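Local coordinates for Tol-Pal system protein TolB (PDB 7MX5) that serves as the periplasmic component of the Tol-Pal system, which probably takes part in outer membrane invagination during cell division and in keeping that membrane intact, at residues E207-F212 / Y241-S246. Residues are numbered along the deposited sequence; the frame is centred on the assembly and turned at random.
Sequences EVITSF and YQMDLS
M243 reaches across to the carbonyl and CG2 of I209 and to CB of T210, and its thioether end makes all the close contacts between 207-212 and 241-246. SD of M243 lies 3.4 Å from CG2 of I209. CE of M243 comes to 3.2 Å from the carbonyl O of I209. The same M243 CE is 3.6 Å from CB of T210. With CG anti to the backbone N (chi1 -152°) and chi2 also extended, the M243 chain spans the gap before bending at chi3, which brings the methyl to the carbonyl O of I209, well out of the peptide plane, and against CB of T210. I209 presents its CG2 branch to the sulfur, while CG1, anti to the carbonyl carbon, carries CD1 to the L245 side, short of contact. Hydrogen bonds between the two segments are absent, and the CA atoms of I209 and L245, the nearest pair, stay 8.2 Å apart. The contact joins successive blades of the beta-propeller: strand 206-211 is the outermost of its four-stranded blade, and strand 239-244 is the third of the next. I209 and T210 both pair with I196 in a classic beta bulge, and this irregularity is where M243 lands. M228 touches I209, V250 touches M243 and R248 touches both; I209, T210 and M243 are buried. Beyond them the contact loosens. At one end CZ of F212 and CD1 of Y241 face each other at 5.7 Å, and at the other CD2 of L245 stays 5.0 Å from CD1 of I209. Near that second end E207 forms a salt bridge with R248, while exposed S246 donates from OG to OD2 of D244 (2.9 Å), arriving 42° out of the carboxylate plane.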
ATOM      1  N   GLU A 207      19.632  11.209  -7.244  1.00 43.71           N
ATOM      2  CA  GLU A 207      20.971  11.342  -6.686  1.00 42.96           C
ATOM      3  C   GLU A 207      21.373  10.012  -6.065  1.00 46.31           C
ATOM      4  O   GLU A 207      20.532   9.279  -5.540  1.00 46.51           O
ATOM      5  CB  GLU A 207      21.044  12.464  -5.645  1.00 46.89           C
ATOM      6  CG  GLU A 207      20.133  12.259  -4.446  1.00 47.46           C
ATOM      7  CD  GLU A 207      20.541  13.101  -3.254  1.00 52.46           C
ATOM      8  OE1 GLU A 207      21.759  13.260  -3.026  1.00 56.47           O
ATOM      9  OE2 GLU A 207      19.645  13.601  -2.544  1.00 64.76           O
ATOM     10  N   VAL A 208      22.665   9.708  -6.136  1.00 44.54           N
ATOM     11  CA  VAL A 208      23.183   8.463  -5.580  1.00 36.97           C
ATOM     12  C   VAL A 208      23.327   8.621  -4.073  1.00 43.90           C
ATOM     13  O   VAL A 208      24.084   9.471  -3.593  1.00 36.92           O
ATOM     14  CB  VAL A 208      24.523   8.078  -6.221  1.00 46.37           C
ATOM     15  CG1 VAL A 208      25.202   6.988  -5.404  1.00 46.36           C
ATOM     16  CG2 VAL A 208      24.301   7.604  -7.634  1.00 55.23           C
ATOM     17  N   ILE A 209      22.597   7.799  -3.324  1.00 48.96           N
ATOM     18  CA  ILE A 209      22.727   7.806  -1.874  1.00 41.73           C
ATOM     19  C   ILE A 209      23.970   7.035  -1.447  1.00 41.58           C
ATOM     20  O   ILE A 209      24.820   7.554  -0.714  1.00 37.02           O
ATOM     21  CB  ILE A 209      21.451   7.242  -1.224  1.00 45.36           C
ATOM     22  CG1 ILE A 209      20.312   8.262  -1.311  1.00 34.20           C
ATOM     23  CG2 ILE A 209      21.712   6.885   0.210  1.00 49.55           C
ATOM     24  CD1 ILE A 209      20.623   9.583  -0.642  1.00 35.79           C
ATOM     25  N   THR A 210      24.104   5.794  -1.909  1.00 44.20           N
ATOM     26  CA  THR A 210      25.291   4.994  -1.640  1.00 43.66           C
ATOM     27  C   THR A 210      25.481   3.992  -2.769  1.00 49.97           C
ATOM     28  O   THR A 210      24.540   3.659  -3.495  1.00 46.53           O
ATOM     29  CB  THR A 210      25.200   4.270  -0.290  1.00 40.98           C
ATOM     30  OG1 THR A 210      26.488   3.745   0.058  1.00 53.71           O
ATOM     31  CG2 THR A 210      24.193   3.132  -0.355  1.00 41.25           C
ATOM     32  N   SER A 211      26.718   3.512  -2.906  1.00 60.26           N
ATOM     33  CA  SER A 211      27.067   2.574  -3.967  1.00 56.45           C
ATOM     34  C   SER A 211      28.433   1.945  -3.723  1.00 67.52           C
ATOM     35  O   SER A 211      29.451   2.644  -3.733  1.00 79.22           O
ATOM     36  CB  SER A 211      27.056   3.274  -5.327  1.00 62.80           C
ATOM     37  OG  SER A 211      27.154   2.336  -6.385  1.00 72.33           O
ATOM     38  N   PHE A 212      28.471   0.633  -3.511  1.00 67.76           N
ATOM     39  CA  PHE A 212      29.734  -0.079  -3.352  1.00 76.05           C
ATOM     40  C   PHE A 212      29.517  -1.545  -3.720  1.00 80.30           C
ATOM     41  O   PHE A 212      28.485  -1.915  -4.290  1.00 66.58           O
ATOM     42  CB  PHE A 212      30.293   0.090  -1.935  1.00 75.20           C
ATOM     43  CG  PHE A 212      29.271  -0.077  -0.850  1.00 71.17           C
ATOM     44  CD1 PHE A 212      28.974  -1.331  -0.347  1.00 68.71           C
ATOM     45  CD2 PHE A 212      28.614   1.024  -0.324  1.00 65.90           C
ATOM     46  CE1 PHE A 212      28.037  -1.486   0.653  1.00 69.47           C
ATOM     47  CE2 PHE A 212      27.676   0.875   0.677  1.00 56.69           C
ATOM     48  CZ  PHE A 212      27.387  -0.381   1.166  1.00 61.14           C
ATOM     49  N   TYR A 241      22.879  -1.413   8.078  1.00 54.20           N
ATOM     50  CA  TYR A 241      23.585  -0.156   8.268  1.00 53.73           C
ATOM     51  C   TYR A 241      22.575   0.978   8.368  1.00 48.21           C
ATOM     52  O   TYR A 241      21.509   0.936   7.748  1.00 52.58           O
ATOM     53  CB  TYR A 241      24.547   0.117   7.107  1.00 63.79           C
ATOM     54  CG  TYR A 241      25.707  -0.846   7.013  1.00 65.62           C
ATOM     55  CD1 TYR A 241      25.576  -2.058   6.348  1.00 58.79           C
ATOM     56  CD2 TYR A 241      26.928  -0.552   7.604  1.00 72.72           C
ATOM     57  CE1 TYR A 241      26.632  -2.943   6.265  1.00 64.73           C
ATOM     58  CE2 TYR A 241      27.991  -1.429   7.516  1.00 68.59           C
ATOM     59  CZ  TYR A 241      27.837  -2.625   6.854  1.00 75.11           C
ATOM     60  OH  TYR A 241      28.895  -3.501   6.776  1.00 80.94           O
ATOM     61  N   GLN A 242      22.914   1.995   9.155  1.00 45.58           N
ATOM     62  CA  GLN A 242      22.131   3.221   9.221  1.00 47.70           C
ATOM     63  C   GLN A 242      22.940   4.364   8.627  1.00 52.88           C
ATOM     64  O   GLN A 242      24.093   4.583   9.014  1.00 59.30           O
ATOM     65  CB  GLN A 242      21.722   3.566  10.654  1.00 54.78           C
ATOM     66  CG  GLN A 242      20.697   4.693  10.712  1.00 48.24           C
ATOM     67  CD  GLN A 242      20.296   5.072  12.121  1.00 51.13           C
ATOM     68  OE1 GLN A 242      20.883   4.604  13.096  1.00 66.30           O
ATOM     69  NE2 GLN A 242      19.285   5.926  12.238  1.00 51.68           N
ATOM     70  N   MET A 243      22.336   5.086   7.692  1.00 48.74           N
ATOM     71  CA  MET A 243      22.963   6.244   7.079  1.00 52.02           C
ATOM     72  C   MET A 243      22.383   7.527   7.651  1.00 49.54           C
ATOM     73  O   MET A 243      21.192   7.599   7.960  1.00 56.39           O
ATOM     74  CB  MET A 243      22.779   6.238   5.563  1.00 51.59           C
ATOM     75  CG  MET A 243      23.895   6.950   4.834  1.00 57.35           C
ATOM     76  SD  MET A 243      23.505   7.322   3.124  1.00 60.83           S
ATOM     77  CE  MET A 243      25.001   6.743   2.333  1.00 56.14           C
ATOM     78  N   ASP A 244      23.236   8.534   7.791  1.00 52.25           N
ATOM     79  CA  ASP A 244      22.808   9.888   8.115  1.00 62.27           C
ATOM     80  C   ASP A 244      22.801  10.692   6.822  1.00 60.27           C
ATOM     81  O   ASP A 244      23.833  10.800   6.150  1.00 64.13           O
ATOM     82  CB  ASP A 244      23.729  10.519   9.158  1.00 62.33           C
ATOM     83  CG  ASP A 244      23.408  11.977   9.409  1.00 67.30           C
ATOM     84  OD1 ASP A 244      22.214  12.342   9.367  1.00 69.67           O
ATOM     85  OD2 ASP A 244      24.350  12.757   9.657  1.00 76.53           O
ATOM     86  N   LEU A 245      21.638  11.246   6.473  1.00 62.31           N
ATOM     87  CA  LEU A 245      21.462  11.836   5.150  1.00 62.51           C
ATOM     88  C   LEU A 245      22.332  13.071   4.946  1.00 63.80           C
ATOM     89  O   LEU A 245      22.735  13.360   3.814  1.00 71.26           O
ATOM     90  CB  LEU A 245      19.991  12.190   4.928  1.00 53.90           C
ATOM     91  CG  LEU A 245      18.986  11.035   4.912  1.00 64.75           C
ATOM     92  CD1 LEU A 245      17.720  11.440   4.173  1.00 63.77           C
ATOM     93  CD2 LEU A 245      19.593   9.784   4.293  1.00 54.43           C
ATOM     94  N   SER A 246      22.637  13.803   6.019  1.00 65.38           N
ATOM     95  CA  SER A 246      23.331  15.077   5.873  1.00 70.31           C
ATOM     96  C   SER A 246      24.767  14.883   5.396  1.00 70.76           C
ATOM     97  O   SER A 246      25.224  15.572   4.476  1.00 73.98           O
ATOM     98  CB  SER A 246      23.305  15.840   7.198  1.00 77.14           C
ATOM     99  OG  SER A 246      24.084  15.181   8.180  1.00 75.60           O
TER